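Local coordinates for nickel-dependent hydrogenase large subunit (Allochromatium vinosum, PDB 3MYR), which oxidises molecular hydrogen at a nickel-iron centre as the large subunit of a membrane-bound heterodimeric [NiFe] hydrogenase, at residues V63-H68 / N212-F217; G146-T151 / A183-V188; N169-H174 / V539-E544; S224-D229 / G458-F463; D371-L376 / G515-R520. One frame throughout, in Å; residues are numbered along the deposited sequence.

Contact 1: residues V63-H68 / N212-F217. With NFV (Ni-Fe oxidized active center), chain N.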
# COMPACT_ATOMS: atom_id res chain seq x y z
N VAL B 63 1.83 0.45 -0.29
CA VAL B 63 1.30 -0.57 0.64
C VAL B 63 0.62 -1.63 -0.23
O VAL B 63 1.01 -2.79 -0.19
CB VAL B 63 0.26 -0.00 1.63
CG1 VAL B 63 -0.36 -1.17 2.47
CG2 VAL B 63 0.96 0.93 2.53
N CYS B 64 -0.36 -1.24 -1.07
CA CYS B 64 -0.78 -2.18 -2.08
C CYS B 64 0.21 -1.98 -3.28
O CYS B 64 -0.18 -1.59 -4.38
CB CYS B 64 -2.24 -1.99 -2.53
SG CYS B 64 -2.50 -0.24 -3.06
N THR B 65 1.48 -2.25 -3.06
CA THR B 65 2.42 -2.22 -4.17
C THR B 65 1.94 -3.36 -5.13
O THR B 65 1.04 -4.12 -4.73
CB THR B 65 3.85 -2.44 -3.69
OG1 THR B 65 4.70 -2.24 -4.81
CG2 THR B 65 4.03 -3.83 -3.12
N LEU B 66 2.43 -3.37 -6.36
CA LEU B 66 2.02 -4.33 -7.40
C LEU B 66 0.65 -4.02 -8.04
O LEU B 66 0.49 -4.12 -9.26
CB LEU B 66 2.19 -5.82 -6.92
CG LEU B 66 1.51 -6.92 -7.76
CD1 LEU B 66 2.28 -8.17 -7.69
CD2 LEU B 66 0.08 -7.15 -7.27
N VAL B 67 -0.37 -3.66 -7.25
CA VAL B 67 -1.73 -3.77 -7.84
C VAL B 67 -2.01 -2.72 -8.92
O VAL B 67 -2.69 -3.05 -9.89
CB VAL B 67 -2.89 -3.68 -6.77
CG1 VAL B 67 -2.65 -4.76 -5.67
CG2 VAL B 67 -2.95 -2.26 -6.20
N HIS B 68 -1.44 -1.51 -8.81
CA HIS B 68 -1.60 -0.57 -9.91
C HIS B 68 -0.72 -0.92 -11.11
O HIS B 68 -1.04 -0.49 -12.19
CB HIS B 68 -1.34 0.87 -9.44
CG HIS B 68 -2.36 1.35 -8.43
ND1 HIS B 68 -3.62 1.74 -8.79
CD2 HIS B 68 -2.29 1.51 -7.09
CE1 HIS B 68 -4.32 2.07 -7.71
NE2 HIS B 68 -3.53 1.95 -6.66
N ASN B 212 10.94 -5.48 -3.73
CA ASN B 212 9.67 -5.17 -3.06
C ASN B 212 10.04 -4.24 -1.92
O ASN B 212 10.90 -4.59 -1.15
CB ASN B 212 9.01 -6.47 -2.47
CG ASN B 212 7.71 -6.16 -1.65
OD1 ASN B 212 6.56 -6.50 -2.06
ND2 ASN B 212 7.89 -5.50 -0.55
N PRO B 213 9.38 -3.08 -1.79
CA PRO B 213 8.22 -2.67 -2.63
C PRO B 213 8.53 -2.33 -4.12
O PRO B 213 9.70 -2.11 -4.50
CB PRO B 213 7.68 -1.40 -1.90
CG PRO B 213 8.24 -1.54 -0.40
CD PRO B 213 9.62 -2.11 -0.70
N HIS B 214 7.45 -2.21 -4.89
CA HIS B 214 7.46 -1.76 -6.23
C HIS B 214 8.15 -2.69 -7.24
O HIS B 214 9.05 -2.26 -7.97
CB HIS B 214 7.91 -0.27 -6.25
CG HIS B 214 6.87 0.65 -5.69
ND1 HIS B 214 7.14 1.91 -5.19
CD2 HIS B 214 5.55 0.44 -5.47
CE1 HIS B 214 6.03 2.45 -4.72
NE2 HIS B 214 5.04 1.59 -4.92
N PRO B 215 7.70 -3.94 -7.35
CA PRO B 215 8.31 -4.78 -8.37
C PRO B 215 8.06 -4.27 -9.81
O PRO B 215 7.16 -3.40 -10.05
CB PRO B 215 7.65 -6.16 -8.15
CG PRO B 215 6.30 -5.80 -7.55
CD PRO B 215 6.66 -4.65 -6.58
N ASN B 216 8.78 -4.84 -10.78
CA ASN B 216 8.61 -4.45 -12.21
C ASN B 216 7.58 -5.28 -12.97
O ASN B 216 7.40 -6.47 -12.69
CB ASN B 216 10.00 -4.48 -12.91
CG ASN B 216 10.98 -3.51 -12.23
OD1 ASN B 216 11.93 -3.93 -11.57
ND2 ASN B 216 10.65 -2.23 -12.25
N PHE B 217 6.98 -4.65 -13.98
CA PHE B 217 5.97 -5.30 -14.81
C PHE B 217 6.28 -4.95 -16.24
O PHE B 217 7.08 -4.11 -16.49
CB PHE B 217 4.56 -4.82 -14.46
CG PHE B 217 4.16 -5.19 -13.09
CD1 PHE B 217 3.62 -6.45 -12.84
CD2 PHE B 217 4.52 -4.36 -12.01
CE1 PHE B 217 3.43 -6.86 -11.51
CE2 PHE B 217 4.26 -4.70 -10.70
CZ PHE B 217 3.72 -5.96 -10.43
FE NFV N . -4.76 0.18 -2.88
NI NFV N . -2.69 1.62 -1.23
C1 NFV N . -5.28 -0.07 -4.35
O1 NFV N . -5.73 -0.33 -5.47
C2 NFV N . -5.25 -1.60 -2.44
N2 NFV N . -5.55 -2.72 -2.19
C3 NFV N . -6.42 0.87 -2.31
N3 NFV N . -7.45 1.32 -1.96
O4 NFV N . -4.11 0.39 -1.02
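The turn around Cys-64, one of the cysteines of the nickel-iron pocket, is backed by the 212-217 loop, and Thr-65 and Leu-66 are the residues that touch it. Thr-65 turns its hydroxyl to the backbone of His-214: the amide N donates to OG1 at 2.8 Å with an N-H...O angle of 140°, although OG1 is modelled too close to CD2 of His-214, so the bond is somewhat doubtful. Leu-66, the N-cap of helix 67-80, crosses Phe-217 at about a right angle. With CG opposite the backbone N (chi1 167°), its branch reaches the phenyl ring: CG lies 3.6 Å from CZ of Phe-217, while CD1 meets the ring at the edge, in plane. CB of Leu-66 lies 4.2 Å from CG of Pro-215. Met-95 of helix 86-112 packs on both Leu-66 and Phe-217. On the far side of the turn Cys-64, centre of an inverse gamma turn, binds iron through SG at 2.3 Å, with Cys-558 as a second thiolate. Val-67 and His-68 line the C1-O1 ligand of the iron, CG2 of Val-67 being 3.5 Å from O1. His-214 on the backing loop touches an iron-sulfur cluster, while Cys-64 is the second cysteine of the N-terminal CxxC pair (Cys-61, Cys-64) typical of [NiFe] hydrogenases.

Contact 2: residues G146-T151 / A183-V188; sequences GYFADT and ANLMAV
Phe-148 and Leu-185 make the tight part of this helix crossing. One methyl of the leucine, CD2, lodges 3.7 Å from the carbonyl O of Phe-148 and 4.0 Å from CB of the same residue, so it sits against the backbone of helix 145-160. The phenylalanine ring reaches past it to the opposite helix, where CE2 comes within 4.0 Å of CA of Met-186. Its CG is anti to the carbonyl carbon (chi1 -70°), which lets CE2 reach the backbone of Met-186; CG of Leu-185, anti to its own N (chi1 180°), carries the methyls of Leu-185 to the Phe-148 backbone. One face of the Phe-148 ring is covered from within its own helix by CD2 of Tyr-147. The two segments belong to helices 145-160 and 181-201 of an all-helical part of the chain; the axes of the two short segments pass at 83°, 10.2 Å apart at closest. Thr-130 of helix 127-137 closes over both Phe-148 and Leu-185. Packing is looser one turn on, where the methyl CG2 of Thr-151 stands 4.3 Å from CD1 of Leu-185 and 4.4 Å from CG1 of the partly exposed Val-188. The hydroxyl of that threonine is turned back to its own helix: OG1 donates to the carbonyl O of Tyr-147 at 2.8 Å, from the face opposite the one used by the amide of Thr-151. OH of Tyr-147 bonds Glu-193.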
# COMPACT_ATOMS: atom_id res chain seq x y z
N GLY B 146 8.45 -19.50 28.53
CA GLY B 146 9.66 -18.64 28.55
C GLY B 146 9.68 -17.63 27.39
O GLY B 146 10.10 -16.48 27.53
N TYR B 147 9.19 -18.01 26.21
CA TYR B 147 9.11 -17.09 25.10
C TYR B 147 8.13 -15.89 25.36
O TYR B 147 8.44 -14.70 25.08
CB TYR B 147 8.66 -17.89 23.89
CG TYR B 147 8.14 -17.04 22.76
CD1 TYR B 147 9.02 -16.30 21.92
CD2 TYR B 147 6.77 -17.02 22.47
CE1 TYR B 147 8.51 -15.55 20.79
CE2 TYR B 147 6.27 -16.29 21.38
CZ TYR B 147 7.13 -15.56 20.57
OH TYR B 147 6.55 -14.88 19.52
N PHE B 148 6.93 -16.22 25.85
CA PHE B 148 6.00 -15.22 26.32
C PHE B 148 6.54 -14.33 27.45
O PHE B 148 6.37 -13.11 27.40
CB PHE B 148 4.62 -15.82 26.66
CG PHE B 148 3.88 -16.25 25.45
CD1 PHE B 148 3.54 -17.60 25.27
CD2 PHE B 148 3.62 -15.34 24.42
CE1 PHE B 148 2.83 -18.02 24.11
CE2 PHE B 148 2.91 -15.75 23.24
CZ PHE B 148 2.53 -17.07 23.09
N ALA B 149 7.25 -14.92 28.39
CA ALA B 149 7.83 -14.17 29.51
C ALA B 149 8.93 -13.26 28.94
O ALA B 149 9.03 -12.12 29.34
CB ALA B 149 8.47 -15.15 30.61
N ASP B 150 9.73 -13.76 28.00
CA ASP B 150 10.81 -12.92 27.38
C ASP B 150 10.22 -11.82 26.51
O ASP B 150 10.65 -10.69 26.57
CB ASP B 150 11.87 -13.75 26.64
CG ASP B 150 12.71 -14.73 27.66
OD1 ASP B 150 13.51 -15.63 27.20
OD2 ASP B 150 12.51 -14.64 28.93
N THR B 151 9.15 -12.09 25.78
CA THR B 151 8.47 -11.03 25.04
C THR B 151 7.88 -9.99 25.97
O THR B 151 8.07 -8.78 25.80
CB THR B 151 7.31 -11.63 24.19
OG1 THR B 151 7.87 -12.57 23.29
CG2 THR B 151 6.61 -10.58 23.40
N ALA B 183 -4.57 -12.99 26.29
CA ALA B 183 -4.83 -12.84 24.88
C ALA B 183 -4.06 -11.61 24.36
O ALA B 183 -3.58 -11.60 23.22
CB ALA B 183 -6.37 -12.68 24.60
N ASN B 184 -3.96 -10.56 25.18
CA ASN B 184 -3.21 -9.38 24.71
C ASN B 184 -1.75 -9.74 24.49
O ASN B 184 -1.15 -9.29 23.50
CB ASN B 184 -3.33 -8.22 25.70
CG ASN B 184 -4.77 -7.60 25.72
OD1 ASN B 184 -5.29 -7.26 24.67
ND2 ASN B 184 -5.33 -7.38 26.90
N LEU B 185 -1.15 -10.50 25.42
CA LEU B 185 0.28 -10.83 25.30
C LEU B 185 0.50 -11.72 24.07
O LEU B 185 1.42 -11.48 23.31
CB LEU B 185 0.84 -11.50 26.61
CG LEU B 185 2.34 -11.89 26.58
CD1 LEU B 185 3.27 -10.68 26.17
CD2 LEU B 185 2.77 -12.54 27.93
N MET B 186 -0.44 -12.63 23.80
CA MET B 186 -0.33 -13.51 22.68
C MET B 186 -0.33 -12.69 21.36
O MET B 186 0.48 -12.93 20.46
CB MET B 186 -1.50 -14.49 22.68
CG MET B 186 -1.47 -15.45 21.47
SD MET B 186 -2.91 -16.62 21.50
CE MET B 186 -4.14 -15.54 20.76
N ALA B 187 -1.28 -11.77 21.24
CA ALA B 187 -1.37 -10.91 20.06
C ALA B 187 -0.14 -10.03 19.87
O ALA B 187 0.30 -9.83 18.74
CB ALA B 187 -2.60 -10.05 20.16
N VAL B 188 0.40 -9.47 20.95
CA VAL B 188 1.63 -8.71 20.87
C VAL B 188 2.79 -9.59 20.35
O VAL B 188 3.58 -9.15 19.52
CB VAL B 188 2.00 -8.17 22.29
CG1 VAL B 188 3.44 -7.75 22.33
CG2 VAL B 188 1.08 -6.96 22.65

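Contact 3: residues N169-H174 / V539-E544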
# COMPACT_ATOMS: atom_id res chain seq x y z
N ASN B 169 0.52 8.19 24.67
CA ASN B 169 -0.86 8.74 24.64
C ASN B 169 -1.90 7.76 24.08
O ASN B 169 -2.91 8.22 23.51
CB ASN B 169 -0.95 10.06 23.79
CG ASN B 169 0.09 11.13 24.22
OD1 ASN B 169 0.45 12.06 23.47
ND2 ASN B 169 0.58 10.98 25.41
N GLY B 170 -1.63 6.45 24.12
CA GLY B 170 -2.52 5.46 23.53
C GLY B 170 -3.73 5.32 24.45
O GLY B 170 -3.81 5.93 25.54
N TYR B 171 -4.70 4.52 24.02
CA TYR B 171 -5.99 4.51 24.64
C TYR B 171 -6.05 3.37 25.65
O TYR B 171 -7.13 2.94 26.02
CB TYR B 171 -7.11 4.44 23.56
CG TYR B 171 -7.03 5.57 22.52
CD1 TYR B 171 -6.54 6.83 22.85
CD2 TYR B 171 -7.38 5.34 21.18
CE1 TYR B 171 -6.40 7.84 21.86
CE2 TYR B 171 -7.22 6.33 20.19
CZ TYR B 171 -6.73 7.56 20.52
OH TYR B 171 -6.61 8.55 19.57
N TRP B 172 -4.90 2.87 26.07
CA TRP B 172 -4.82 1.70 26.94
C TRP B 172 -5.80 1.85 28.15
O TRP B 172 -5.89 2.91 28.77
CB TRP B 172 -3.37 1.54 27.45
CG TRP B 172 -2.37 1.80 26.34
CD1 TRP B 172 -1.36 2.74 26.35
CD2 TRP B 172 -2.30 1.16 25.05
NE1 TRP B 172 -0.69 2.72 25.16
CE2 TRP B 172 -1.25 1.79 24.33
CE3 TRP B 172 -3.06 0.16 24.41
CZ2 TRP B 172 -0.89 1.42 23.00
CZ3 TRP B 172 -2.75 -0.20 23.07
CH2 TRP B 172 -1.65 0.41 22.39
N GLY B 173 -6.49 0.77 28.50
CA GLY B 173 -7.39 0.81 29.70
C GLY B 173 -8.77 1.35 29.33
O GLY B 173 -9.69 1.36 30.17
N HIS B 174 -8.97 1.75 28.07
CA HIS B 174 -10.33 2.17 27.63
C HIS B 174 -11.28 0.95 27.80
O HIS B 174 -10.85 -0.22 27.58
CB HIS B 174 -10.26 2.57 26.15
CG HIS B 174 -11.51 3.23 25.63
ND1 HIS B 174 -12.66 2.53 25.34
CD2 HIS B 174 -11.74 4.51 25.23
CE1 HIS B 174 -13.58 3.36 24.88
NE2 HIS B 174 -13.02 4.56 24.74
N VAL B 539 -14.84 11.21 23.31
CA VAL B 539 -14.45 11.82 22.06
C VAL B 539 -12.97 12.10 21.93
O VAL B 539 -12.47 12.26 20.80
CB VAL B 539 -15.30 13.08 21.69
CG1 VAL B 539 -16.80 12.66 21.55
CG2 VAL B 539 -15.10 14.28 22.71
N LYS B 540 -12.25 12.06 23.04
CA LYS B 540 -10.79 12.24 23.00
C LYS B 540 -10.00 10.98 22.79
O LYS B 540 -8.78 11.03 22.69
CB LYS B 540 -10.33 12.87 24.32
CG LYS B 540 -11.01 14.24 24.55
CD LYS B 540 -10.15 15.19 25.39
CE LYS B 540 -10.92 16.54 25.57
NZ LYS B 540 -10.16 17.59 26.37
N GLN B 541 -10.68 9.83 22.87
CA GLN B 541 -10.10 8.51 22.67
C GLN B 541 -11.12 7.75 21.83
O GLN B 541 -11.78 6.83 22.32
CB GLN B 541 -9.86 7.77 24.01
CG GLN B 541 -8.91 8.50 25.00
CD GLN B 541 -8.29 7.56 26.09
OE1 GLN B 541 -8.83 6.55 26.45
NE2 GLN B 541 -7.10 7.89 26.53
N PRO B 542 -11.29 8.16 20.56
CA PRO B 542 -12.37 7.64 19.71
C PRO B 542 -12.03 6.24 19.13
O PRO B 542 -12.05 6.02 17.93
CB PRO B 542 -12.41 8.70 18.60
CG PRO B 542 -10.90 8.92 18.35
CD PRO B 542 -10.41 9.09 19.81
N ILE B 543 -11.69 5.30 20.01
CA ILE B 543 -11.38 3.97 19.58
C ILE B 543 -12.52 3.32 18.75
O ILE B 543 -12.26 2.53 17.88
CB ILE B 543 -11.02 3.15 20.79
CG1 ILE B 543 -10.37 1.81 20.41
CG2 ILE B 543 -12.22 2.97 21.67
CD1 ILE B 543 -9.56 1.18 21.59
N GLU B 544 -13.77 3.74 18.95
CA GLU B 544 -14.85 3.10 18.22
C GLU B 544 -14.84 3.53 16.77
O GLU B 544 -15.21 2.77 15.90
CB GLU B 544 -16.22 3.42 18.82
CG GLU B 544 -16.40 3.01 20.34
CD GLU B 544 -16.00 4.11 21.35
OE1 GLU B 544 -16.50 4.08 22.49
OE2 GLU B 544 -15.17 4.99 21.04
O HOH W 1 -4.83 9.57 24.82
O HOH W 2 -6.96 10.99 20.47
O HOH W 3 -8.26 4.89 28.32
O HOH W 4 -14.41 6.47 23.09
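Gln-541 runs antiparallel to the side chain of Tyr-171, over one face of its ring. CA of the glutamine stands 3.9 Å from the centroid of the Tyr-171 ring, 14° off the normal, in a CH-pi contact. CG of Gln-541 stays beside its own backbone N (chi1 -60°) and the chain then runs out extended, which brings CG to 3.6 Å from CD1 of Tyr-171. The imidazole of His-174 lies nearly coplanar with the glutamine amide, at 22°, and meets OE1 at its edge. Over one face of the imidazole sits CG2 of Ile-543, 3.6 Å from the centroid of the His-174 ring, a second CH-pi contact. Waters carry the polar links. One donates to the backbone O of Asn-169 and accepts from NE2 of Gln-541; another lies within hydrogen-bonding distance of NE2 of His-174, O of Gln-541 and OE2 of Glu-544. The phenol OH accepts from the backbone N of Ser-49 of the small subunit, ND1 of His-174 is bonded to Ala-176, and OE1 of Glu-544 to Val-537. A type II beta turn from Tyr-171 to His-174 thus packs on the start of helix 543-551 at the interface with the small subunit.

Contact 4: residues S224-D229 / G458-F463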
# COMPACT_ATOMS: atom_id res chain seq x y z
N SER B 224 10.56 -11.22 -16.19
CA SER B 224 11.49 -12.29 -15.76
C SER B 224 11.43 -13.51 -16.69
O SER B 224 10.45 -14.22 -16.69
CB SER B 224 11.01 -12.77 -14.41
OG SER B 224 9.64 -13.15 -14.47
N PRO B 225 12.50 -13.80 -17.45
CA PRO B 225 12.38 -14.95 -18.35
C PRO B 225 12.66 -16.25 -17.62
O PRO B 225 13.14 -16.24 -16.46
CB PRO B 225 13.47 -14.67 -19.43
CG PRO B 225 14.48 -13.78 -18.70
CD PRO B 225 13.76 -13.06 -17.59
N ILE B 226 12.33 -17.37 -18.28
CA ILE B 226 12.51 -18.70 -17.71
C ILE B 226 13.51 -19.40 -18.61
O ILE B 226 13.35 -19.42 -19.86
CB ILE B 226 11.17 -19.49 -17.73
CG1 ILE B 226 10.12 -18.82 -16.78
CG2 ILE B 226 11.43 -20.92 -17.36
CD1 ILE B 226 8.66 -19.30 -17.04
N ASP B 227 14.60 -19.87 -18.03
CA ASP B 227 15.54 -20.72 -18.81
C ASP B 227 16.25 -21.57 -17.78
O ASP B 227 17.09 -21.10 -16.99
CB ASP B 227 16.57 -19.85 -19.54
CG ASP B 227 17.53 -20.70 -20.47
OD1 ASP B 227 17.79 -21.90 -20.21
OD2 ASP B 227 18.10 -20.13 -21.41
N LEU B 228 15.95 -22.84 -17.81
CA LEU B 228 16.45 -23.75 -16.81
C LEU B 228 17.97 -23.88 -16.87
O LEU B 228 18.57 -24.46 -15.94
CB LEU B 228 15.87 -25.12 -17.10
CG LEU B 228 14.47 -25.41 -16.51
CD1 LEU B 228 13.65 -24.34 -15.78
CD2 LEU B 228 13.70 -26.68 -17.08
N ASP B 229 18.56 -23.52 -18.02
CA ASP B 229 19.99 -23.73 -18.21
C ASP B 229 20.76 -22.44 -18.15
O ASP B 229 21.86 -22.35 -18.62
CB ASP B 229 20.20 -24.52 -19.50
CG ASP B 229 19.58 -25.93 -19.35
OD1 ASP B 229 18.56 -26.19 -20.02
OD2 ASP B 229 19.98 -26.71 -18.42
N GLY B 458 7.68 -27.83 -22.02
CA GLY B 458 8.38 -27.11 -23.09
C GLY B 458 7.95 -25.66 -23.42
O GLY B 458 8.49 -25.10 -24.35
N ASP B 459 6.95 -25.08 -22.72
CA ASP B 459 6.56 -23.68 -22.95
C ASP B 459 7.28 -22.79 -21.93
O ASP B 459 6.91 -22.75 -20.72
CB ASP B 459 5.02 -23.50 -22.85
CG ASP B 459 4.58 -22.03 -23.07
OD1 ASP B 459 5.42 -21.22 -23.56
OD2 ASP B 459 3.41 -21.67 -22.70
N THR B 460 8.34 -22.11 -22.38
CA THR B 460 9.05 -21.22 -21.46
C THR B 460 8.83 -19.77 -21.86
O THR B 460 9.57 -18.89 -21.46
CB THR B 460 10.55 -21.53 -21.39
OG1 THR B 460 11.11 -21.44 -22.70
CG2 THR B 460 10.83 -22.93 -20.91
N LYS B 461 7.83 -19.52 -22.70
CA LYS B 461 7.56 -18.17 -23.09
C LYS B 461 6.99 -17.30 -21.91
O LYS B 461 6.13 -17.77 -21.16
CB LYS B 461 6.58 -18.26 -24.26
CG LYS B 461 6.26 -16.95 -24.93
CD LYS B 461 6.82 -16.99 -26.33
CE LYS B 461 6.51 -15.69 -27.06
NZ LYS B 461 7.73 -14.81 -27.03
N THR B 462 7.41 -16.03 -21.82
CA THR B 462 6.94 -15.16 -20.74
C THR B 462 6.52 -13.77 -21.26
O THR B 462 6.00 -12.94 -20.51
CB THR B 462 8.06 -14.95 -19.64
OG1 THR B 462 9.31 -14.70 -20.30
CG2 THR B 462 8.22 -16.18 -18.71
N PHE B 463 6.65 -13.54 -22.57
CA PHE B 463 6.38 -12.20 -23.10
C PHE B 463 5.91 -12.24 -24.53
O PHE B 463 6.58 -12.83 -25.40
CB PHE B 463 7.67 -11.35 -22.97
CG PHE B 463 7.55 -9.97 -23.56
CD1 PHE B 463 8.20 -9.65 -24.76
CD2 PHE B 463 6.84 -8.98 -22.91
CE1 PHE B 463 8.13 -8.29 -25.28
CE2 PHE B 463 6.70 -7.65 -23.46
CZ PHE B 463 7.36 -7.33 -24.65
O HOH W 5 11.01 -16.76 -20.84
O HOH W 6 13.95 -21.45 -21.84
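Two irregular loops, one leading toward helix 236-265 and the other leaving helix 426-456, meet through Ile-226 and two threonines. CD1 of Ile-226 reaches 3.6 Å to the methyl CG2 of Thr-462, and its other branch, CG2, lies 4.1 Å from CG2 of Thr-460. Both threonine methyls point at the isoleucine because each is anti to its carbonyl carbon, which places the hydroxyls between N and carbonyl carbon (chi1 57° in Thr-460 and 44° in Thr-462). CG2 of Thr-462 also touches the backbone O of Ser-224. The 458-463 loop starts from a Schellman motif at Gly-458 and continues into an Asx turn, OD1 of Asp-459 accepting from N of Lys-461. The polar groups are joined by water: one accepts from N of Ile-226 at 2.9 Å and donates to O of Thr-460 and to OG1 of Thr-462, and another donates to O of Ile-226 and bonds OG1 of Thr-460. Asp-204 of the small subunit forms a salt bridge with Lys-461 and accepts from N of Thr-462, while Lys-209 of that chain donates to O of Ile-226.

Contact 5: residues D371-L376 / G515-R520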
# COMPACT_ATOMS: atom_id res chain seq x y z
N ASP B 371 -19.95 22.13 0.59
CA ASP B 371 -19.54 21.88 -0.82
C ASP B 371 -18.38 20.82 -0.84
O ASP B 371 -18.52 19.74 -0.26
CB ASP B 371 -19.16 23.21 -1.52
CG ASP B 371 -19.06 23.11 -3.07
OD1 ASP B 371 -19.83 22.37 -3.73
OD2 ASP B 371 -18.22 23.86 -3.64
N GLY B 372 -17.26 21.09 -1.50
CA GLY B 372 -16.15 20.12 -1.47
C GLY B 372 -15.58 19.97 -0.07
O GLY B 372 -15.37 20.98 0.66
N TYR B 373 -15.35 18.73 0.35
CA TYR B 373 -14.72 18.52 1.65
C TYR B 373 -13.67 17.38 1.64
O TYR B 373 -13.25 16.86 2.71
CB TYR B 373 -15.80 18.35 2.78
CG TYR B 373 -16.71 17.09 2.71
CD1 TYR B 373 -18.03 17.17 2.26
CD2 TYR B 373 -16.22 15.83 3.13
CE1 TYR B 373 -18.87 16.03 2.24
CE2 TYR B 373 -17.02 14.69 3.13
CZ TYR B 373 -18.35 14.81 2.66
OH TYR B 373 -19.11 13.71 2.61
N SER B 374 -13.23 17.00 0.42
CA SER B 374 -12.32 15.91 0.26
C SER B 374 -11.58 15.96 -1.08
O SER B 374 -12.11 16.43 -2.08
CB SER B 374 -13.08 14.54 0.35
OG SER B 374 -12.13 13.41 0.26
N TRP B 375 -10.36 15.38 -1.10
CA TRP B 375 -9.63 15.19 -2.32
C TRP B 375 -10.06 13.90 -2.99
O TRP B 375 -9.65 13.68 -4.12
CB TRP B 375 -8.10 15.21 -2.16
CG TRP B 375 -7.54 16.61 -1.97
CD1 TRP B 375 -6.95 17.10 -0.84
CD2 TRP B 375 -7.48 17.63 -2.94
NE1 TRP B 375 -6.56 18.41 -1.03
CE2 TRP B 375 -6.92 18.77 -2.31
CE3 TRP B 375 -7.96 17.74 -4.27
CZ2 TRP B 375 -6.70 19.98 -3.00
CZ3 TRP B 375 -7.71 18.95 -4.97
CH2 TRP B 375 -7.13 20.06 -4.32
N LEU B 376 -10.95 13.12 -2.36
CA LEU B 376 -11.51 11.93 -3.05
C LEU B 376 -12.68 12.31 -3.93
O LEU B 376 -13.57 13.03 -3.47
CB LEU B 376 -11.97 10.80 -2.08
CG LEU B 376 -10.81 10.05 -1.35
CD1 LEU B 376 -10.15 10.97 -0.25
CD2 LEU B 376 -11.48 8.84 -0.67
N GLY B 515 -14.83 7.70 -0.21
CA GLY B 515 -15.17 8.90 -0.97
C GLY B 515 -16.37 9.59 -0.32
O GLY B 515 -17.11 8.97 0.46
N PRO B 516 -16.57 10.87 -0.62
CA PRO B 516 -17.56 11.60 0.19
C PRO B 516 -18.96 11.48 -0.42
O PRO B 516 -19.23 10.58 -1.26
CB PRO B 516 -17.05 13.07 0.12
CG PRO B 516 -16.55 13.14 -1.35
CD PRO B 516 -15.83 11.77 -1.55
N ARG B 517 -19.84 12.37 0.01
CA ARG B 517 -21.23 12.41 -0.47
C ARG B 517 -21.32 12.84 -1.91
O ARG B 517 -20.40 13.48 -2.41
CB ARG B 517 -22.06 13.33 0.39
CG ARG B 517 -22.44 12.74 1.75
CD ARG B 517 -22.74 13.86 2.82
NE ARG B 517 -23.28 13.29 4.09
CZ ARG B 517 -22.56 12.63 5.01
NH1 ARG B 517 -21.25 12.47 4.86
NH2 ARG B 517 -23.14 12.14 6.12
N ASP B 518 -22.46 12.51 -2.54
CA ASP B 518 -22.76 12.87 -3.93
C ASP B 518 -23.88 13.92 -3.93
O ASP B 518 -24.17 14.51 -2.89
CB ASP B 518 -23.17 11.63 -4.78
CG ASP B 518 -24.46 10.97 -4.27
OD1 ASP B 518 -25.26 11.63 -3.56
OD2 ASP B 518 -24.65 9.75 -4.51
N GLY B 519 -24.44 14.22 -5.09
CA GLY B 519 -25.45 15.32 -5.18
C GLY B 519 -26.78 15.07 -4.49
O GLY B 519 -27.55 16.00 -4.28
N ARG B 520 -27.06 13.80 -4.15
CA ARG B 520 -28.31 13.42 -3.48
C ARG B 520 -28.06 13.35 -1.96
O ARG B 520 -28.90 12.84 -1.22
CB ARG B 520 -28.83 12.04 -3.98
CG ARG B 520 -29.29 11.92 -5.49
CD ARG B 520 -28.23 12.51 -6.54
NE ARG B 520 -27.55 11.50 -7.39
CZ ARG B 520 -26.28 11.53 -7.87
NH1 ARG B 520 -25.87 10.47 -8.55
NH2 ARG B 520 -25.41 12.56 -7.64
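The guanidinium of Arg-517 has the phenol oxygen of Tyr-373 at its edge, near its plane, and the tyrosine ring in turn is met obliquely by CB of Pro-516, 3.3 Å from CZ of Tyr-373. Tyr-373 holds its CG between its backbone N and carbonyl carbon (chi1 66°), a turn that carries the ring across to the 515-520 loop and sets OH against the peptide that follows the proline. There N of Arg-517 donates to OH of Tyr-373 at 3.0 Å, the N-H...O angle being 154°. Glu-527 grips both residues, bonding OH of Tyr-373 through one carboxylate oxygen and NH1 of Arg-517 through the other in a salt bridge; Ala-31 supplies its carbonyl to NH1 as well. Further along, Leu-376 covers the start of the loop: its CD2 lies 3.6 Å from N of Gly-515, and CB is 4.0 Å from CD of Pro-516. The pyrrolidine also reaches CB of Ser-374, at 4.1 Å from CG of Pro-516. An ST turn fixes this bend, OG of Ser-374 accepting from N of Leu-376 at 2.9 Å with an angle of 165°. The side chain of Leu-376, touched by Ala-559 and Val-560, lies about 9 Å from the nickel-iron centre and from the magnesium ion, placing the 371-376 loop against helix 556-560, which carries Cys-558, with the 515-520 loop packed on Leu-376.

In the fold
From the N terminus, contact 1 opens at the start of helix 67-80 and closes on the loop after helix 203-209, over a span with helices and no strand. Nested inside it, contact 2 joins helices 145-160 and 181-201. Contact 3 starts in the loop between those helices, so it crosses contacts 1 and 2, and closes at the start of helix 543-551. Within its long loop lie contacts 4 and 5, which cross each other: contact 4 ties the loops before helix 236-265 and after helix 426-456, contact 5 those before strand 378-381 and after helix 509-514. Contacts 3 and 4 lie on opposite sides of the chain's centre, their centres about 54 Å apart.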